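Local coordinates for protein TRAS1 ORF2p (Bombyx mori, PDB 1WDU) that probably cuts telomeric repeat DNA with this N-terminal endonuclease domain, so that its telomere-specific non-LTR retrotransposon can insert there, at residues Phe71-Thr74 with Thr80-Ala83; Tyr122-Asp127 with Glu131-Gln136; Arg139-Arg142 with Arg148-Phe151. The protein carries 1 engineered substitution. One frame throughout, in Å; residues are numbered along the deposited sequence.

In the fold
Interaction 1 closes the loop of a hairpin at the edge of one sheet; interaction 2 packs the start of helix 131-142 on the loop that follows strand 116-123, and interaction 3 packs its end on strand 149-154 of the other sheet. Interactions 1 and 2, with centres about 14 Å apart, meet directly: Lys82 NZ forms a salt bridge with Glu125 OE2 (2.5 Å), and Lys82 O packs on Tyr123 CB. Interaction 3 lies about 15 Å from interaction 2, centre to centre, and touches it where Tyr122 CE1 meets Phe151 CB at 4.1 Å, but its nearest atoms stay about 10 Å from interaction 1. The phosphate ion belongs to interaction 2, held by Tyr123 and His234.

Interaction 1: Phe71-Thr74 with Thr80-Ala83; sequences FQST and TVKA
Ser73 and Ala83 bring the two backbones closest, with CA atoms 5.4 Å apart, while the end-to-end directions of 71-74 and 80-83 diverge by 126°. Ala83 O takes two bonds from the one serine. Ser73 N donates to it over 2.9 Å, tilted 23° from the carbonyl plane, and Ser73 OG donates over 3.0 Å, lying in that plane on a lone pair. With chi1 at 57°, OG sits between its own backbone N and carbonyl carbon, which turns it back onto the same acceptor as its amide. A water ties the loop further: it donates to Ser73 OG and to Thr74 O, and it accepts from Lys82 N. Replacing Ser73 by alanine would probably leave Ala83 O with the amide alone and the water without one of its three partners. Beside this polar knot, Val81 packs with both methyls. CG1 lies 3.6 Å from Gln72 CB and equally near Ser73 OG, whereas CG2 meets the amide end of Gln72, whose chain crosses the valine at about a right angle. The contact shuts the base of the loop in a beta hairpin between antiparallel strands 69-72 and 83-87, the first of which is outermost in its sheet. Phe71 continues the pairing with Ile85 and sets its ring against Val94 and Gln96 of strand 93-96.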
ATOM      1  N   PHE A  71      -5.596   5.263 -10.208  1.00 35.40           N
ATOM      2  CA  PHE A  71      -4.762   6.448 -10.052  1.00 34.68           C
ATOM      3  C   PHE A  71      -3.338   5.964  -9.966  1.00 35.01           C
ATOM      4  O   PHE A  71      -2.993   5.165  -9.095  1.00 35.63           O
ATOM      5  CB  PHE A  71      -5.179   7.201  -8.794  1.00 34.02           C
ATOM      6  CG  PHE A  71      -6.632   7.540  -8.784  1.00 34.86           C
ATOM      7  CD1 PHE A  71      -7.578   6.579  -8.422  1.00 34.21           C
ATOM      8  CD2 PHE A  71      -7.075   8.776  -9.256  1.00 34.00           C
ATOM      9  CE1 PHE A  71      -8.943   6.839  -8.540  1.00 34.38           C
ATOM     10  CE2 PHE A  71      -8.443   9.046  -9.379  1.00 34.82           C
ATOM     11  CZ  PHE A  71      -9.375   8.079  -9.024  1.00 34.89           C
ATOM     12  N   GLN A  72      -2.516   6.446 -10.888  1.00 35.92           N
ATOM     13  CA  GLN A  72      -1.136   6.020 -10.974  1.00 36.87           C
ATOM     14  C   GLN A  72      -0.100   7.051 -10.592  1.00 37.14           C
ATOM     15  O   GLN A  72      -0.355   8.256 -10.581  1.00 36.13           O
ATOM     16  CB  GLN A  72      -0.849   5.549 -12.393  1.00 38.47           C
ATOM     17  CG  GLN A  72      -1.878   4.579 -12.926  1.00 44.13           C
ATOM     18  CD  GLN A  72      -1.561   4.119 -14.334  1.00 44.51           C
ATOM     19  OE1 GLN A  72      -1.290   4.932 -15.212  1.00 47.00           O
ATOM     20  NE2 GLN A  72      -1.604   2.812 -14.557  1.00 46.32           N
ATOM     21  N   SER A  73       1.085   6.544 -10.278  1.00 37.30           N
ATOM     22  CA  SER A  73       2.216   7.376  -9.936  1.00 37.84           C
ATOM     23  C   SER A  73       2.798   7.811 -11.282  1.00 39.77           C
ATOM     24  O   SER A  73       2.464   7.240 -12.323  1.00 39.30           O
ATOM     25  CB  SER A  73       3.240   6.555  -9.151  1.00 37.62           C
ATOM     26  OG  SER A  73       3.643   5.411  -9.888  1.00 34.87           O
ATOM     27  N   THR A  74       3.664   8.814 -11.259  1.00 42.27           N
ATOM     28  CA  THR A  74       4.280   9.325 -12.479  1.00 44.05           C
ATOM     29  C   THR A  74       4.861   8.215 -13.346  1.00 45.03           C
ATOM     30  O   THR A  74       5.704   7.438 -12.894  1.00 45.14           O
ATOM     31  CB  THR A  74       5.402  10.309 -12.145  1.00 44.62           C
ATOM     32  OG1 THR A  74       4.922  11.256 -11.183  1.00 46.43           O
ATOM     33  CG2 THR A  74       5.849  11.045 -13.404  1.00 44.42           C
ATOM     34  N   THR A  80       6.371   2.678 -17.658  1.00 55.44           N
ATOM     35  CA  THR A  80       6.427   2.012 -16.357  1.00 52.47           C
ATOM     36  C   THR A  80       5.842   2.800 -15.184  1.00 49.61           C
ATOM     37  O   THR A  80       6.249   3.926 -14.898  1.00 49.44           O
ATOM     38  CB  THR A  80       7.885   1.601 -16.003  1.00 52.16           C
ATOM     39  OG1 THR A  80       8.165   0.326 -16.587  1.00 53.34           O
ATOM     40  CG2 THR A  80       8.086   1.500 -14.492  1.00 53.71           C
ATOM     41  N   VAL A  81       4.882   2.174 -14.512  1.00 45.04           N
ATOM     42  CA  VAL A  81       4.226   2.751 -13.347  1.00 40.34           C
ATOM     43  C   VAL A  81       4.597   1.846 -12.179  1.00 36.04           C
ATOM     44  O   VAL A  81       4.348   0.643 -12.209  1.00 33.90           O
ATOM     45  CB  VAL A  81       2.696   2.779 -13.528  1.00 39.63           C
ATOM     46  CG1 VAL A  81       2.033   3.349 -12.293  1.00 38.62           C
ATOM     47  CG2 VAL A  81       2.340   3.615 -14.766  1.00 40.34           C
ATOM     48  N   LYS A  82       5.209   2.421 -11.157  1.00 33.01           N
ATOM     49  CA  LYS A  82       5.639   1.636 -10.011  1.00 33.82           C
ATOM     50  C   LYS A  82       4.584   1.487  -8.922  1.00 31.19           C
ATOM     51  O   LYS A  82       4.617   0.528  -8.162  1.00 30.00           O
ATOM     52  CB  LYS A  82       6.921   2.247  -9.437  1.00 37.17           C
ATOM     53  CG  LYS A  82       7.982   2.434 -10.510  1.00 39.40           C
ATOM     54  CD  LYS A  82       9.267   3.009  -9.965  1.00 42.93           C
ATOM     55  CE  LYS A  82      10.247   3.293 -11.099  1.00 42.69           C
ATOM     56  NZ  LYS A  82      11.463   3.969 -10.580  1.00 48.75           N
ATOM     57  N   ALA A  83       3.644   2.423  -8.859  1.00 29.62           N
ATOM     58  CA  ALA A  83       2.594   2.370  -7.851  1.00 28.40           C
ATOM     59  C   ALA A  83       1.262   2.918  -8.357  1.00 29.14           C
ATOM     60  O   ALA A  83       1.207   3.795  -9.219  1.00 29.32           O
ATOM     61  CB  ALA A  83       3.027   3.125  -6.619  1.00 25.70           C
TER
HETATM   62  O   HOH W   1       5.965   5.442 -11.375  1.00 29.46           O

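Interaction 2: Tyr122-Asp127 with Glu131-Gln136; sequences YYFEPD and ESYLEQ. With PO4 (phosphate ion), chain C.
Phe124 and Tyr133 pack at the first connection of a beta-alpha-beta unit, where the chain leaves strand 116-123 and enters helix 131-142, close to a phosphate site that probably marks the active site of this DNase I-like domain. The two rings are nearly parallel, 12° between planes, but slid so far apart (centroids 4.9 Å) that they barely overlap. What covers Phe124 is instead the tyrosine's CB, which stands over one face in a CH-pi contact, 3.7 Å from the ring centroid and 20° off the normal. Tyr122 CD2 covers the opposite face near the rim, which puts the phenyl between Tyr122, two residues earlier, and the helix's Tyr133. Farther along, Tyr133 reaches the backbone of the loop, and its OH comes 3.1 Å from Glu125 CG. The glutamate crosses the tyrosine at about a right angle, and the bend at chi2 (-75°) sets the direction of its carboxylate. Gln136 NE2 lies in the plane of the Tyr133 ring, at its edge. Tyr123 points to the other side of the strand: with CG anti to the backbone N, Tyr123 OH donates to phosphate O3 over 2.7 Å, the oxygen lying in the ring plane. His234 holds the same ion, which probably comes from the crystallisation liquor and may mimic a DNA phosphate. The contact across the segments is therefore mainly apolar and aromatic, its polar link being one water that donates to Glu125 OE2 and pairs weakly with Tyr133 OH. The Glu125 carboxylate has its salt bridge with Lys82 and a bond from Asn104, while Tyr133 contributes mainly packing.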
ATOM      1  N   TYR A 122       2.912   2.921  -2.262  1.00 26.90           N
ATOM      2  CA  TYR A 122       4.303   3.228  -2.549  1.00 26.25           C
ATOM      3  C   TYR A 122       5.134   2.008  -2.928  1.00 27.42           C
ATOM      4  O   TYR A 122       4.773   0.865  -2.643  1.00 26.02           O
ATOM      5  CB  TYR A 122       4.944   3.879  -1.327  1.00 22.11           C
ATOM      6  CG  TYR A 122       5.094   2.934  -0.148  1.00 23.46           C
ATOM      7  CD1 TYR A 122       4.132   2.875   0.865  1.00 20.82           C
ATOM      8  CD2 TYR A 122       6.209   2.094  -0.045  1.00 24.26           C
ATOM      9  CE1 TYR A 122       4.281   2.014   1.954  1.00 18.30           C
ATOM     10  CE2 TYR A 122       6.364   1.223   1.034  1.00 23.76           C
ATOM     11  CZ  TYR A 122       5.400   1.189   2.030  1.00 21.77           C
ATOM     12  OH  TYR A 122       5.578   0.328   3.091  1.00 19.69           O
ATOM     13  N   TYR A 123       6.268   2.286  -3.561  1.00 28.57           N
ATOM     14  CA  TYR A 123       7.220   1.268  -3.977  1.00 28.43           C
ATOM     15  C   TYR A 123       8.635   1.878  -3.978  1.00 28.15           C
ATOM     16  O   TYR A 123       8.902   2.863  -4.665  1.00 26.43           O
ATOM     17  CB  TYR A 123       6.869   0.736  -5.366  1.00 26.24           C
ATOM     18  CG  TYR A 123       7.895  -0.243  -5.889  1.00 29.13           C
ATOM     19  CD1 TYR A 123       8.898   0.169  -6.766  1.00 30.27           C
ATOM     20  CD2 TYR A 123       7.903  -1.568  -5.457  1.00 28.03           C
ATOM     21  CE1 TYR A 123       9.880  -0.708  -7.197  1.00 30.96           C
ATOM     22  CE2 TYR A 123       8.878  -2.451  -5.877  1.00 28.00           C
ATOM     23  CZ  TYR A 123       9.865  -2.017  -6.747  1.00 31.02           C
ATOM     24  OH  TYR A 123      10.836  -2.892  -7.161  1.00 32.48           O
ATOM     25  N   PHE A 124       9.525   1.282  -3.191  1.00 27.06           N
ATOM     26  CA  PHE A 124      10.903   1.742  -3.080  1.00 26.44           C
ATOM     27  C   PHE A 124      11.824   0.705  -3.744  1.00 28.35           C
ATOM     28  O   PHE A 124      11.851  -0.460  -3.325  1.00 27.31           O
ATOM     29  CB  PHE A 124      11.277   1.894  -1.597  1.00 23.55           C
ATOM     30  CG  PHE A 124      10.355   2.812  -0.810  1.00 23.04           C
ATOM     31  CD1 PHE A 124      10.262   2.693   0.572  1.00 17.58           C
ATOM     32  CD2 PHE A 124       9.585   3.793  -1.455  1.00 21.98           C
ATOM     33  CE1 PHE A 124       9.427   3.526   1.308  1.00 18.42           C
ATOM     34  CE2 PHE A 124       8.743   4.634  -0.733  1.00 19.77           C
ATOM     35  CZ  PHE A 124       8.663   4.497   0.660  1.00 22.43           C
ATOM     36  N   GLU A 125      12.567   1.120  -4.772  1.00 28.00           N
ATOM     37  CA  GLU A 125      13.485   0.207  -5.457  1.00 31.91           C
ATOM     38  C   GLU A 125      14.413  -0.389  -4.412  1.00 32.62           C
ATOM     39  O   GLU A 125      14.804   0.293  -3.465  1.00 34.39           O
ATOM     40  CB  GLU A 125      14.354   0.943  -6.478  1.00 34.12           C
ATOM     41  CG  GLU A 125      13.765   2.222  -7.018  1.00 39.07           C
ATOM     42  CD  GLU A 125      12.681   1.959  -8.011  1.00 42.42           C
ATOM     43  OE1 GLU A 125      12.592   0.803  -8.493  1.00 41.86           O
ATOM     44  OE2 GLU A 125      11.930   2.913  -8.316  1.00 44.39           O
ATOM     45  N   PRO A 126      14.792  -1.665  -4.577  1.00 34.00           N
ATOM     46  CA  PRO A 126      15.685  -2.329  -3.625  1.00 36.14           C
ATOM     47  C   PRO A 126      17.133  -1.874  -3.809  1.00 37.78           C
ATOM     48  O   PRO A 126      17.961  -2.041  -2.910  1.00 37.73           O
ATOM     49  CB  PRO A 126      15.512  -3.801  -3.974  1.00 34.71           C
ATOM     50  CG  PRO A 126      15.413  -3.740  -5.468  1.00 35.12           C
ATOM     51  CD  PRO A 126      14.439  -2.581  -5.679  1.00 35.18           C
ATOM     52  N   ASP A 127      17.420  -1.300  -4.976  1.00 39.00           N
ATOM     53  CA  ASP A 127      18.766  -0.847  -5.320  1.00 41.76           C
ATOM     54  C   ASP A 127      18.935   0.673  -5.411  1.00 42.55           C
ATOM     55  O   ASP A 127      19.879   1.156  -6.029  1.00 42.92           O
ATOM     56  CB  ASP A 127      19.188  -1.503  -6.642  1.00 44.18           C
ATOM     57  CG  ASP A 127      18.222  -1.197  -7.790  1.00 49.65           C
ATOM     58  OD1 ASP A 127      17.002  -1.064  -7.541  1.00 49.64           O
ATOM     59  OD2 ASP A 127      18.683  -1.104  -8.952  1.00 52.08           O
ATOM     60  N   GLU A 131      16.570   7.178   1.344  1.00 32.03           N
ATOM     61  CA  GLU A 131      16.488   8.554   1.826  1.00 31.88           C
ATOM     62  C   GLU A 131      15.456   9.442   1.125  1.00 31.46           C
ATOM     63  O   GLU A 131      14.606  10.035   1.784  1.00 29.89           O
ATOM     64  CB  GLU A 131      17.856   9.250   1.739  1.00 31.46           C
ATOM     65  CG  GLU A 131      18.797   8.998   2.908  1.00 30.21           C
ATOM     66  CD  GLU A 131      19.616   7.733   2.746  1.00 30.85           C
ATOM     67  OE1 GLU A 131      20.613   7.579   3.482  1.00 28.62           O
ATOM     68  OE2 GLU A 131      19.266   6.895   1.887  1.00 29.98           O
ATOM     69  N   SER A 132      15.533   9.553  -0.199  1.00 33.50           N
ATOM     70  CA  SER A 132      14.588  10.414  -0.918  1.00 35.72           C
ATOM     71  C   SER A 132      13.143   9.962  -0.750  1.00 34.90           C
ATOM     72  O   SER A 132      12.227  10.787  -0.739  1.00 37.01           O
ATOM     73  CB  SER A 132      14.941  10.496  -2.408  1.00 36.42           C
ATOM     74  OG  SER A 132      14.907   9.225  -3.030  1.00 42.31           O
ATOM     75  N   TYR A 133      12.936   8.657  -0.610  1.00 33.84           N
ATOM     76  CA  TYR A 133      11.588   8.129  -0.431  1.00 33.56           C
ATOM     77  C   TYR A 133      11.068   8.455   0.976  1.00 34.15           C
ATOM     78  O   TYR A 133       9.867   8.651   1.172  1.00 35.12           O
ATOM     79  CB  TYR A 133      11.585   6.617  -0.659  1.00 32.16           C
ATOM     80  CG  TYR A 133      12.058   6.214  -2.037  1.00 32.89           C
ATOM     81  CD1 TYR A 133      12.761   5.024  -2.234  1.00 33.21           C
ATOM     82  CD2 TYR A 133      11.803   7.020  -3.149  1.00 33.58           C
ATOM     83  CE1 TYR A 133      13.199   4.645  -3.502  1.00 32.97           C
ATOM     84  CE2 TYR A 133      12.239   6.648  -4.425  1.00 33.80           C
ATOM     85  CZ  TYR A 133      12.936   5.460  -4.589  1.00 33.03           C
ATOM     86  OH  TYR A 133      13.366   5.087  -5.841  1.00 37.58           O
ATOM     87  N   LEU A 134      11.969   8.512   1.955  1.00 33.61           N
ATOM     88  CA  LEU A 134      11.558   8.833   3.316  1.00 34.01           C
ATOM     89  C   LEU A 134      11.119  10.300   3.371  1.00 33.60           C
ATOM     90  O   LEU A 134      10.191  10.657   4.110  1.00 30.93           O
ATOM     91  CB  LEU A 134      12.700   8.567   4.304  1.00 33.27           C
ATOM     92  CG  LEU A 134      13.137   7.103   4.456  1.00 34.73           C
ATOM     93  CD1 LEU A 134      14.233   7.001   5.511  1.00 32.45           C
ATOM     94  CD2 LEU A 134      11.945   6.245   4.863  1.00 34.92           C
ATOM     95  N   GLU A 135      11.781  11.138   2.573  1.00 34.44           N
ATOM     96  CA  GLU A 135      11.451  12.566   2.497  1.00 37.85           C
ATOM     97  C   GLU A 135      10.055  12.703   1.894  1.00 36.79           C
ATOM     98  O   GLU A 135       9.252  13.532   2.332  1.00 38.03           O
ATOM     99  CB  GLU A 135      12.446  13.325   1.606  1.00 41.43           C
ATOM    100  CG  GLU A 135      13.906  13.263   2.039  1.00 47.69           C
ATOM    101  CD  GLU A 135      14.838  13.936   1.034  1.00 53.40           C
ATOM    102  OE1 GLU A 135      14.703  13.671  -0.189  1.00 55.10           O
ATOM    103  OE2 GLU A 135      15.713  14.723   1.465  1.00 55.55           O
ATOM    104  N   GLN A 136       9.764  11.892   0.883  1.00 36.21           N
ATOM    105  CA  GLN A 136       8.446  11.935   0.253  1.00 36.69           C
ATOM    106  C   GLN A 136       7.385  11.556   1.281  1.00 35.89           C
ATOM    107  O   GLN A 136       6.286  12.113   1.273  1.00 36.22           O
ATOM    108  CB  GLN A 136       8.379  10.983  -0.941  1.00 37.18           C
ATOM    109  CG  GLN A 136       9.077  11.488  -2.191  1.00 38.95           C
ATOM    110  CD  GLN A 136       9.123  10.429  -3.286  1.00 42.93           C
ATOM    111  OE1 GLN A 136       8.108   9.816  -3.626  1.00 44.92           O
ATOM    112  NE2 GLN A 136      10.305  10.210  -3.840  1.00 43.73           N
TER
HETATM  113  P   PO4 C 249      10.469  -6.202  -6.534  1.00 76.15           P
HETATM  114  O1  PO4 C 249      11.846  -6.269  -7.285  1.00 75.93           O
HETATM  115  O2  PO4 C 249       9.996  -7.543  -6.017  1.00 75.78           O
HETATM  116  O3  PO4 C 249      10.462  -5.055  -5.510  1.00 75.48           O
HETATM  117  O4  PO4 C 249       9.467  -5.765  -7.620  1.00 75.70           O
HETATM  118  O   HOH W   2      12.986   5.900  -9.082  1.00 37.71           O

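Interaction 3: Arg139-Arg142 with Arg148-Phe151; sequences RVER and RLIF
Val140 CG1 approaches the Phe151 ring obliquely, 4.0 Å from CZ. The ring is also stacked with Phe211 of the antiparallel neighbour strand 204-212, so the valine adds a side contact to an aromatic pair within the sheet. A second flat group belongs to the helix alone: the Arg142 guanidinium has Arg139 CB in its plane, at its edge. Val140 and Phe151 run past each other in opposite directions; with the valine's CG1 anti to its backbone N (chi1 171°), that methyl is the one that meets the ring. One residue on, Glu141 lends only its aliphatic part. Its CG rests 3.7 Å from Leu149 CD1, and the same methyl lies 3.8 Å from Glu141 CA, the two side chains crossing at about a right angle. A bend at chi2 (-83°) turns the carboxylate away from the leucine methyl. The contact lays the last turn of helix 131-142 on the start of strand 149-154, closing the return half of the beta-alpha-beta unit, and Val140 reaches on to Ile105 and Val107 of strand 105-111. Between the two segments, then, the chemistry is van der Waals packing of methyl, methylene and ring carbons, while the strand's polar backbone is served by Thr118, Phe211 and, just beyond strand 204-212, Thr213.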
ATOM      1  N   ARG A 139       6.955  14.644   3.429  1.00 38.13           N
ATOM      2  CA  ARG A 139       6.222  15.647   2.664  1.00 38.38           C
ATOM      3  C   ARG A 139       4.724  15.353   2.659  1.00 39.31           C
ATOM      4  O   ARG A 139       3.906  16.266   2.827  1.00 38.63           O
ATOM      5  CB  ARG A 139       6.756  15.698   1.229  1.00 38.80           C
ATOM      6  CG  ARG A 139       6.127  16.772   0.343  1.00 39.81           C
ATOM      7  CD  ARG A 139       7.073  17.148  -0.796  1.00 40.95           C
ATOM      8  NE  ARG A 139       6.549  18.220  -1.639  1.00 44.66           N
ATOM      9  CZ  ARG A 139       5.688  18.043  -2.639  1.00 46.00           C
ATOM     10  NH1 ARG A 139       5.247  16.825  -2.933  1.00 45.83           N
ATOM     11  NH2 ARG A 139       5.266  19.085  -3.346  1.00 45.83           N
ATOM     12  N   VAL A 140       4.366  14.081   2.477  1.00 38.89           N
ATOM     13  CA  VAL A 140       2.956  13.687   2.463  1.00 38.81           C
ATOM     14  C   VAL A 140       2.343  13.894   3.842  1.00 40.23           C
ATOM     15  O   VAL A 140       1.244  14.413   3.965  1.00 40.40           O
ATOM     16  CB  VAL A 140       2.773  12.190   2.054  1.00 37.13           C
ATOM     17  CG1 VAL A 140       1.336  11.763   2.266  1.00 34.15           C
ATOM     18  CG2 VAL A 140       3.154  11.988   0.594  1.00 34.45           C
ATOM     19  N   GLU A 141       3.070  13.497   4.882  1.00 42.47           N
ATOM     20  CA  GLU A 141       2.588  13.618   6.251  1.00 44.71           C
ATOM     21  C   GLU A 141       2.335  15.067   6.704  1.00 47.24           C
ATOM     22  O   GLU A 141       1.280  15.369   7.266  1.00 46.98           O
ATOM     23  CB  GLU A 141       3.580  12.928   7.195  1.00 45.93           C
ATOM     24  CG  GLU A 141       2.972  12.334   8.467  1.00 47.85           C
ATOM     25  CD  GLU A 141       2.773  13.353   9.572  1.00 51.61           C
ATOM     26  OE1 GLU A 141       2.236  12.975  10.637  1.00 53.52           O
ATOM     27  OE2 GLU A 141       3.158  14.528   9.383  1.00 53.52           O
ATOM     28  N   ARG A 142       3.286  15.964   6.453  1.00 48.73           N
ATOM     29  CA  ARG A 142       3.125  17.354   6.882  1.00 51.72           C
ATOM     30  C   ARG A 142       2.144  18.145   6.024  1.00 52.65           C
ATOM     31  O   ARG A 142       1.291  18.858   6.540  1.00 52.72           O
ATOM     32  CB  ARG A 142       4.479  18.082   6.902  1.00 52.98           C
ATOM     33  CG  ARG A 142       5.024  18.481   5.536  1.00 55.07           C
ATOM     34  CD  ARG A 142       6.235  19.400   5.676  1.00 57.50           C
ATOM     35  NE  ARG A 142       6.197  20.505   4.718  1.00 60.16           N
ATOM     36  CZ  ARG A 142       6.369  20.379   3.405  1.00 60.88           C
ATOM     37  NH1 ARG A 142       6.603  19.190   2.871  1.00 61.66           N
ATOM     38  NH2 ARG A 142       6.284  21.446   2.618  1.00 61.54           N
ATOM     39  N   ARG A 148      -5.681  10.631   9.760  1.00 48.20           N
ATOM     40  CA  ARG A 148      -6.317   9.992   8.615  1.00 45.13           C
ATOM     41  C   ARG A 148      -5.343   9.580   7.507  1.00 41.81           C
ATOM     42  O   ARG A 148      -5.625   9.774   6.330  1.00 40.65           O
ATOM     43  CB  ARG A 148      -7.366  10.943   8.037  1.00 47.73           C
ATOM     44  CG  ARG A 148      -8.376  11.433   9.052  1.00 49.35           C
ATOM     45  CD  ARG A 148      -9.240  10.290   9.532  1.00 52.52           C
ATOM     46  NE  ARG A 148      -9.965  10.639  10.748  1.00 55.97           N
ATOM     47  CZ  ARG A 148     -10.813   9.826  11.363  1.00 57.24           C
ATOM     48  NH1 ARG A 148     -11.041   8.618  10.867  1.00 58.54           N
ATOM     49  NH2 ARG A 148     -11.426  10.214  12.472  1.00 57.28           N
ATOM     50  N   LEU A 149      -4.199   9.024   7.878  1.00 38.64           N
ATOM     51  CA  LEU A 149      -3.233   8.591   6.883  1.00 37.05           C
ATOM     52  C   LEU A 149      -3.030   7.079   6.925  1.00 34.71           C
ATOM     53  O   LEU A 149      -2.943   6.494   8.001  1.00 36.74           O
ATOM     54  CB  LEU A 149      -1.876   9.277   7.105  1.00 37.90           C
ATOM     55  CG  LEU A 149      -1.756  10.807   7.041  1.00 38.28           C
ATOM     56  CD1 LEU A 149      -0.274  11.185   7.079  1.00 37.29           C
ATOM     57  CD2 LEU A 149      -2.392  11.348   5.773  1.00 36.79           C
ATOM     58  N   ILE A 150      -2.974   6.457   5.749  1.00 31.05           N
ATOM     59  CA  ILE A 150      -2.722   5.017   5.622  1.00 29.31           C
ATOM     60  C   ILE A 150      -1.753   4.825   4.454  1.00 28.57           C
ATOM     61  O   ILE A 150      -2.015   5.290   3.341  1.00 25.22           O
ATOM     62  CB  ILE A 150      -3.996   4.190   5.296  1.00 29.19           C
ATOM     63  CG1 ILE A 150      -5.072   4.393   6.365  1.00 31.00           C
ATOM     64  CG2 ILE A 150      -3.636   2.708   5.234  1.00 25.78           C
ATOM     65  CD1 ILE A 150      -6.381   3.640   6.061  1.00 29.45           C
ATOM     66  N   PHE A 151      -0.641   4.144   4.715  1.00 28.78           N
ATOM     67  CA  PHE A 151       0.371   3.891   3.696  1.00 28.48           C
ATOM     68  C   PHE A 151       0.497   2.406   3.501  1.00 28.47           C
ATOM     69  O   PHE A 151       0.449   1.644   4.461  1.00 28.79           O
ATOM     70  CB  PHE A 151       1.763   4.380   4.119  1.00 29.99           C
ATOM     71  CG  PHE A 151       1.888   5.865   4.272  1.00 29.83           C
ATOM     72  CD1 PHE A 151       1.329   6.517   5.368  1.00 28.37           C
ATOM     73  CD2 PHE A 151       2.623   6.608   3.344  1.00 28.11           C
ATOM     74  CE1 PHE A 151       1.506   7.893   5.543  1.00 27.49           C
ATOM     75  CE2 PHE A 151       2.802   7.980   3.506  1.00 27.38           C
ATOM     76  CZ  PHE A 151       2.241   8.624   4.613  1.00 27.71           C
TER